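Local coordinates for protein hydrolase, haloacid dehalogenase-like family (PDB 2HCF) that binds magnesium and probably acts as a hydrolase of the haloacid dehalogenase superfamily, at residues R4-D10 and Q172-D178; A191-A195 and A226-T230; L115-N119 and R149-P153. One frame throughout, in Å; residues are numbered along the deposited sequence.

Contact 1. Residues R4-D10 and Q172-D178. With MG (magnesium ion), chain B.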
# COMPACT_ATOMS: atom_id res chain seq x y z
N ARG A 4 -6.92 -1.95 22.46
CA ARG A 4 -6.74 -1.01 21.34
C ARG A 4 -6.02 -1.73 20.20
O ARG A 4 -4.95 -2.28 20.43
CB ARG A 4 -5.94 0.22 21.76
CG ARG A 4 -6.74 1.24 22.58
CD ARG A 4 -6.03 2.60 22.68
NE ARG A 4 -5.13 2.70 23.83
CZ ARG A 4 -4.31 3.73 24.07
NH1 ARG A 4 -4.23 4.75 23.22
NH2 ARG A 4 -3.53 3.73 25.15
N THR A 5 -6.62 -1.71 18.99
CA THR A 5 -6.08 -2.40 17.79
C THR A 5 -5.62 -1.43 16.69
O THR A 5 -6.29 -0.45 16.39
CB THR A 5 -7.10 -3.35 17.21
OG1 THR A 5 -7.34 -4.39 18.16
CG2 THR A 5 -6.62 -3.99 15.91
N LEU A 6 -4.45 -1.75 16.13
CA LEU A 6 -3.83 -1.00 15.05
C LEU A 6 -4.05 -1.79 13.76
O LEU A 6 -3.62 -2.95 13.64
CB LEU A 6 -2.32 -0.82 15.31
CG LEU A 6 -1.51 -0.18 14.17
CD1 LEU A 6 -2.06 1.17 13.83
CD2 LEU A 6 -0.04 -0.05 14.44
N VAL A 7 -4.74 -1.17 12.81
CA VAL A 7 -5.06 -1.82 11.56
C VAL A 7 -4.46 -1.05 10.37
O VAL A 7 -4.86 0.08 10.08
CB VAL A 7 -6.59 -1.96 11.39
CG1 VAL A 7 -6.89 -2.85 10.20
CG2 VAL A 7 -7.22 -2.52 12.65
N LEU A 8 -3.58 -1.72 9.65
CA LEU A 8 -2.81 -1.12 8.56
C LEU A 8 -3.19 -1.77 7.23
O LEU A 8 -3.12 -2.99 7.07
CB LEU A 8 -1.31 -1.27 8.86
CG LEU A 8 -0.79 -0.64 10.15
CD1 LEU A 8 0.65 -1.05 10.38
CD2 LEU A 8 -0.91 0.87 10.14
N PHE A 9 -3.58 -0.94 6.28
CA PHE A 9 -4.09 -1.36 4.97
C PHE A 9 -3.14 -0.93 3.86
O PHE A 9 -2.69 0.25 3.80
CB PHE A 9 -5.40 -0.64 4.67
CG PHE A 9 -6.64 -1.28 5.28
CD1 PHE A 9 -7.33 -2.28 4.60
CD2 PHE A 9 -7.17 -0.81 6.49
CE1 PHE A 9 -8.48 -2.84 5.14
CE2 PHE A 9 -8.30 -1.37 7.03
CZ PHE A 9 -8.96 -2.39 6.35
N ASP A 10 -2.84 -1.90 3.00
CA ASP A 10 -2.34 -1.68 1.64
C ASP A 10 -3.40 -1.01 0.76
O ASP A 10 -4.56 -1.12 1.07
CB ASP A 10 -1.97 -3.04 1.08
CG ASP A 10 -1.42 -2.96 -0.33
OD1 ASP A 10 -0.37 -2.31 -0.48
OD2 ASP A 10 -2.03 -3.57 -1.26
N GLN A 172 -2.22 -7.27 18.75
CA GLN A 172 -3.02 -6.04 18.53
C GLN A 172 -2.73 -5.31 17.21
O GLN A 172 -3.31 -4.27 16.94
CB GLN A 172 -2.81 -5.07 19.70
CG GLN A 172 -3.44 -5.52 20.99
CD GLN A 172 -3.02 -4.66 22.18
OE1 GLN A 172 -1.95 -4.05 22.19
NE2 GLN A 172 -3.86 -4.61 23.19
N ILE A 173 -1.82 -5.84 16.40
CA ILE A 173 -1.45 -5.21 15.15
C ILE A 173 -1.90 -6.09 13.98
O ILE A 173 -1.60 -7.27 13.93
CB ILE A 173 0.08 -4.99 15.03
CG1 ILE A 173 0.61 -4.23 16.25
CG2 ILE A 173 0.40 -4.25 13.69
CD1 ILE A 173 2.14 -4.35 16.43
N VAL A 174 -2.64 -5.48 13.06
CA VAL A 174 -3.21 -6.19 11.91
C VAL A 174 -2.75 -5.51 10.63
O VAL A 174 -2.94 -4.29 10.44
CB VAL A 174 -4.76 -6.22 11.99
CG1 VAL A 174 -5.35 -6.94 10.79
CG2 VAL A 174 -5.21 -6.89 13.27
N ILE A 175 -2.11 -6.30 9.77
CA ILE A 175 -1.61 -5.81 8.51
C ILE A 175 -2.32 -6.50 7.36
O ILE A 175 -2.29 -7.72 7.24
CB ILE A 175 -0.11 -5.98 8.44
CG1 ILE A 175 0.54 -4.89 9.29
CG2 ILE A 175 0.40 -5.87 7.03
CD1 ILE A 175 1.94 -5.17 9.71
N ILE A 176 -2.95 -5.69 6.51
CA ILE A 176 -3.85 -6.20 5.47
C ILE A 176 -3.34 -5.86 4.06
O ILE A 176 -3.07 -4.68 3.74
CB ILE A 176 -5.28 -5.63 5.66
CG1 ILE A 176 -5.82 -6.03 7.03
CG2 ILE A 176 -6.21 -6.11 4.54
CD1 ILE A 176 -6.97 -5.16 7.53
N GLY A 177 -3.28 -6.89 3.21
CA GLY A 177 -2.93 -6.74 1.80
C GLY A 177 -3.18 -7.95 0.92
O GLY A 177 -3.70 -8.96 1.38
N ASP A 178 -2.75 -7.86 -0.34
CA ASP A 178 -3.10 -8.80 -1.41
C ASP A 178 -1.95 -9.60 -2.02
O ASP A 178 -2.19 -10.34 -2.99
CB ASP A 178 -3.82 -8.04 -2.53
CG ASP A 178 -2.88 -7.08 -3.30
OD1 ASP A 178 -2.32 -6.18 -2.63
OD2 ASP A 178 -2.72 -7.24 -4.56
MG MG B . -1.29 -4.39 -2.97
O HOH W 1 -2.69 -1.36 22.81
O HOH W 2 -0.04 -2.74 -3.47
O HOH W 3 -0.95 -5.25 -5.02
O HOH W 4 0.38 -5.01 -1.91
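Strands 5-9 and 173-177 run side by side in parallel, their axes 4.8 Å apart and 15° off exact alignment, with L6 beside I173 and F9 beside I176. Five backbone hydrogen bonds alternate along the seam, from L6 N to Q172 O at one end to D10 N to I176 O at the other. Side chains alternate between the two faces. L8 and I175 lie alongside each other, pointing the same way, with L8 CD1 4.0 Å from I175 CG1; helix 152-164 lies against this face, A156 meeting L8. On the other face I176 carries its CG1 branch opposite the carbonyl carbon (chi1 -59°), which brings CD1 over the ring of F9 in a CH-pi contact, 3.8 Å from the centroid. The same methyl touches V7 CG1 at 3.5 Å, so one branched side chain fills the space beside two neighbours. This pair forms the middle of the Rossmann-like parallel sheet of the haloacid dehalogenase fold, whose metal site lies at the C-terminal ends of the strands. There D10 OD2 binds magnesium at 2.0 Å and D178 OD1 at 2.1 Å. The two carboxylates, their planes 18° apart, come close because the cation bridges them, and D12 O and three waters complete six ligands. T14 also hydrogen-bonds D10 OD2, while OD1 of D10 accepts a hydrogen bond from a metal-bound water. Glycine suits position 177, where a CB would stand tightly against D10 CB.

Contact 2. Residues A191-A195 and A226-T230; sequences ARSIA and ASILT
R192 reaches from strand 192-196 to the last turn of helix 221-229 and takes hold of one carbonyl oxygen, I228 O, with both terminal nitrogens. NH2 makes the shorter and straighter bond, 2.9 Å to I228 O with an N-H...O angle of 151°; NH1 lies 3.1 Å from the same oxygen. I228 O sits near the guanidinium plane, as a two-nitrogen grip requires, but both nitrogens approach from the same face of the carbonyl, NH1 standing well above its plane. NH1 also gives S227 O a weak bond at 3.2 Å. The third nitrogen is used too: NE donates to S171 O, which fixes the rotation of the group, and the chain bends at chi3 (-77°) to present its end to the helix. T230 lies over one face of the guanidinium through its carbonyl carbon. An arginine suits this place because carbonyls of a helix's final turn lack the usual donors further along, and the modelled chain stops at T230; its positive charge would probably also be favourable beside the negative end of the helix dipole. A226 O, one turn back, accepts from T230 N and from T230 OG1, the hydroxyl bond being 2.8 Å long and in the carbonyl plane. Below the polar grip, I194 CD1 presses against I228 CG1 at 3.5 Å, a tight carbon pair, the two side chains crossing at about a right angle. I194 thereby joins the helix to the apolar sheet face that V174 and I176 share. Such a C-terminal helix laid against a parallel sheet belongs to the three-layered alpha/beta/alpha sandwich of Rossmann-like folds.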
# COMPACT_ATOMS: atom_id res chain seq x y z
N ALA A 191 3.09 -9.53 13.60
CA ALA A 191 1.71 -9.02 13.57
C ALA A 191 0.76 -10.03 12.93
O ALA A 191 1.19 -11.04 12.36
CB ALA A 191 1.66 -7.74 12.82
N ARG A 192 -0.54 -9.77 13.07
CA ARG A 192 -1.55 -10.62 12.44
C ARG A 192 -1.73 -10.16 11.00
O ARG A 192 -2.15 -9.02 10.76
CB ARG A 192 -2.89 -10.53 13.20
CG ARG A 192 -2.82 -11.12 14.61
CD ARG A 192 -4.18 -11.30 15.26
NE ARG A 192 -4.74 -10.04 15.75
CZ ARG A 192 -5.89 -9.49 15.37
NH1 ARG A 192 -6.66 -10.03 14.43
NH2 ARG A 192 -6.25 -8.35 15.93
N SER A 193 -1.42 -11.03 10.04
CA SER A 193 -1.59 -10.73 8.63
C SER A 193 -2.94 -11.24 8.19
O SER A 193 -3.34 -12.35 8.52
CB SER A 193 -0.48 -11.31 7.78
OG SER A 193 -0.38 -12.70 7.96
N ILE A 194 -3.68 -10.37 7.48
CA ILE A 194 -4.89 -10.79 6.79
C ILE A 194 -4.65 -10.53 5.30
O ILE A 194 -4.44 -9.40 4.90
CB ILE A 194 -6.15 -10.02 7.26
CG1 ILE A 194 -6.51 -10.32 8.72
CG2 ILE A 194 -7.35 -10.32 6.35
CD1 ILE A 194 -7.49 -9.26 9.30
N ALA A 195 -4.65 -11.59 4.51
CA ALA A 195 -4.44 -11.48 3.07
C ALA A 195 -5.80 -11.56 2.41
O ALA A 195 -6.68 -12.30 2.89
CB ALA A 195 -3.57 -12.59 2.59
N ALA A 226 -14.93 -9.00 12.50
CA ALA A 226 -14.68 -9.98 13.55
C ALA A 226 -13.27 -10.52 13.43
O ALA A 226 -12.59 -10.74 14.43
CB ALA A 226 -15.67 -11.12 13.45
N SER A 227 -12.82 -10.73 12.21
CA SER A 227 -11.52 -11.29 12.01
C SER A 227 -10.44 -10.27 12.37
O SER A 227 -9.41 -10.63 12.92
CB SER A 227 -11.37 -11.76 10.58
OG SER A 227 -10.05 -12.14 10.37
N ILE A 228 -10.70 -8.99 12.11
CA ILE A 228 -9.72 -7.93 12.37
C ILE A 228 -9.59 -7.62 13.85
O ILE A 228 -8.49 -7.53 14.35
CB ILE A 228 -10.05 -6.62 11.59
CG1 ILE A 228 -9.81 -6.82 10.09
CG2 ILE A 228 -9.19 -5.47 12.08
CD1 ILE A 228 -10.41 -5.68 9.22
N LEU A 229 -10.70 -7.51 14.56
CA LEU A 229 -10.67 -7.16 15.99
C LEU A 229 -10.17 -8.27 16.92
O LEU A 229 -9.48 -7.99 17.90
CB LEU A 229 -12.04 -6.66 16.45
CG LEU A 229 -12.51 -5.44 15.66
CD1 LEU A 229 -13.95 -5.16 15.99
CD2 LEU A 229 -11.64 -4.23 15.93
N THR A 230 -10.50 -9.52 16.60
CA THR A 230 -10.25 -10.71 17.45
C THR A 230 -8.82 -11.29 17.37
O THR A 230 -8.08 -11.36 18.37
CB THR A 230 -11.27 -11.83 17.10
OG1 THR A 230 -12.61 -11.32 17.22
CG2 THR A 230 -11.10 -13.06 18.00

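Contact 3. Residues L115-N119 and R149-P153; sequences LLTGN and RNELP
L116 splits its two methyls between partners, CD2 against L152 and CD1 against P153, joining the end of strand 111-116 to the start of helix 152-164 in the Rossmann-like core of the haloacid dehalogenase fold. T117 and R149 probably correspond to the threonine or serine of motif II and the basic residue of motif III in this superfamily. With CG anti to the backbone N (chi1 -163°), L116 sends CD2 against L152 CD1 at 3.7 Å and CD1 toward P153 CA at 3.8 Å. L152 CD1 also approaches T117 O to 3.4 Å, while R149 NE lies 3.8 Å from L116 CD2, so the leucine supports the arginine's side chain as well as the helix. Cutting this leucine back to an alanine is likely to open a gap beside L152 and P153 and leave R149 with less to hold its chain in line. Proline fits the first turn of the helix, where no backbone N-H is needed for an earlier carbonyl. R149 stretches out fully from CG to NE, which takes its charge to the metal site: NH2 makes salt bridges with D10 and D182, and NH1 donates to G47 O. A water lying in the guanidinium plane accepts from R149 NH1 at 2.7 Å and, weakly, from G118 N. Further out, N119 hydrogen-bonds D12 through ND2, and its backbone is fixed by an ST turn in which N119 N donates to T117 OG1 at 3.0 Å, with an N-H...O angle of 164°.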
# COMPACT_ATOMS: atom_id res chain seq x y z
N LEU A 115 -2.24 3.51 6.85
CA LEU A 115 -1.87 2.97 5.58
C LEU A 115 -0.49 2.40 5.71
O LEU A 115 0.33 2.99 6.40
CB LEU A 115 -1.83 4.06 4.55
CG LEU A 115 -3.22 4.65 4.27
CD1 LEU A 115 -3.06 5.92 3.53
CD2 LEU A 115 -4.07 3.67 3.43
N LEU A 116 -0.23 1.29 5.04
CA LEU A 116 1.10 0.74 4.87
C LEU A 116 1.16 0.30 3.42
O LEU A 116 0.53 -0.73 3.06
CB LEU A 116 1.34 -0.46 5.80
CG LEU A 116 2.82 -0.82 5.98
CD1 LEU A 116 3.03 -1.64 7.22
CD2 LEU A 116 3.38 -1.57 4.78
N THR A 117 1.85 1.10 2.59
CA THR A 117 1.71 1.00 1.15
C THR A 117 2.99 1.22 0.36
O THR A 117 3.90 1.90 0.83
CB THR A 117 0.61 1.97 0.69
OG1 THR A 117 0.53 2.00 -0.73
CG2 THR A 117 0.84 3.35 1.26
N GLY A 118 3.04 0.64 -0.85
CA GLY A 118 4.16 0.83 -1.78
C GLY A 118 4.06 2.16 -2.53
O GLY A 118 5.00 2.57 -3.20
N ASN A 119 2.90 2.81 -2.46
CA ASN A 119 2.76 4.14 -3.04
C ASN A 119 3.57 5.21 -2.28
O ASN A 119 3.66 5.17 -1.04
CB ASN A 119 1.28 4.58 -3.02
CG ASN A 119 0.40 3.81 -4.01
OD1 ASN A 119 0.34 4.17 -5.19
ND2 ASN A 119 -0.36 2.82 -3.50
N ARG A 149 9.98 -2.88 1.70
CA ARG A 149 8.64 -2.89 2.35
C ARG A 149 8.77 -3.32 3.81
O ARG A 149 7.99 -2.93 4.67
CB ARG A 149 7.63 -3.82 1.64
CG ARG A 149 6.17 -3.49 2.02
CD ARG A 149 5.14 -4.46 1.48
NE ARG A 149 3.84 -3.90 1.79
CZ ARG A 149 3.11 -3.23 0.93
NH1 ARG A 149 3.50 -3.12 -0.33
NH2 ARG A 149 1.95 -2.71 1.31
N ASN A 150 9.80 -4.12 4.08
CA ASN A 150 10.03 -4.67 5.43
C ASN A 150 10.53 -3.69 6.48
O ASN A 150 10.54 -4.04 7.66
CB ASN A 150 10.97 -5.86 5.34
CG ASN A 150 10.33 -7.03 4.63
OD1 ASN A 150 9.10 -7.10 4.49
ND2 ASN A 150 11.15 -7.96 4.17
N GLU A 151 10.92 -2.49 6.07
CA GLU A 151 11.18 -1.38 6.99
C GLU A 151 9.89 -0.66 7.45
O GLU A 151 9.85 -0.10 8.54
CB GLU A 151 12.12 -0.36 6.34
CG GLU A 151 13.50 -0.96 5.99
CD GLU A 151 14.43 0.03 5.32
OE1 GLU A 151 14.37 1.26 5.63
OE2 GLU A 151 15.24 -0.43 4.46
N LEU A 152 8.84 -0.72 6.62
CA LEU A 152 7.60 0.04 6.88
C LEU A 152 6.80 -0.26 8.16
O LEU A 152 6.29 0.66 8.79
CB LEU A 152 6.68 -0.05 5.67
CG LEU A 152 7.09 0.62 4.34
CD1 LEU A 152 5.86 0.91 3.49
CD2 LEU A 152 7.93 1.86 4.54
N PRO A 153 6.64 -1.54 8.55
CA PRO A 153 5.87 -1.87 9.75
C PRO A 153 6.46 -1.19 11.00
O PRO A 153 5.73 -0.71 11.82
CB PRO A 153 6.03 -3.38 9.88
CG PRO A 153 6.43 -3.84 8.57
CD PRO A 153 7.20 -2.75 7.93
O HOH W 5 2.54 -1.97 -2.55

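Overall arrangement
All three contacts reach the same parallel sheet, in which strands 111-116, 5-9, 173-177 and 192-196 are successive neighbours. Contact 1 lies in the middle; contact 3 is centred 11 Å away on one side and contact 2 about 7 Å away on the other, while the centres of contacts 2 and 3 are 17 Å apart and the two do not touch. Along the chain, contact 3 is nested inside the long loop closed by contact 1, and contact 2 follows. Backbone bonds join contact 1 to both others. Helices 152-164 and 221-229 pack on opposite faces, and contacts 1 and 3 together bring distant segments to the magnesium site.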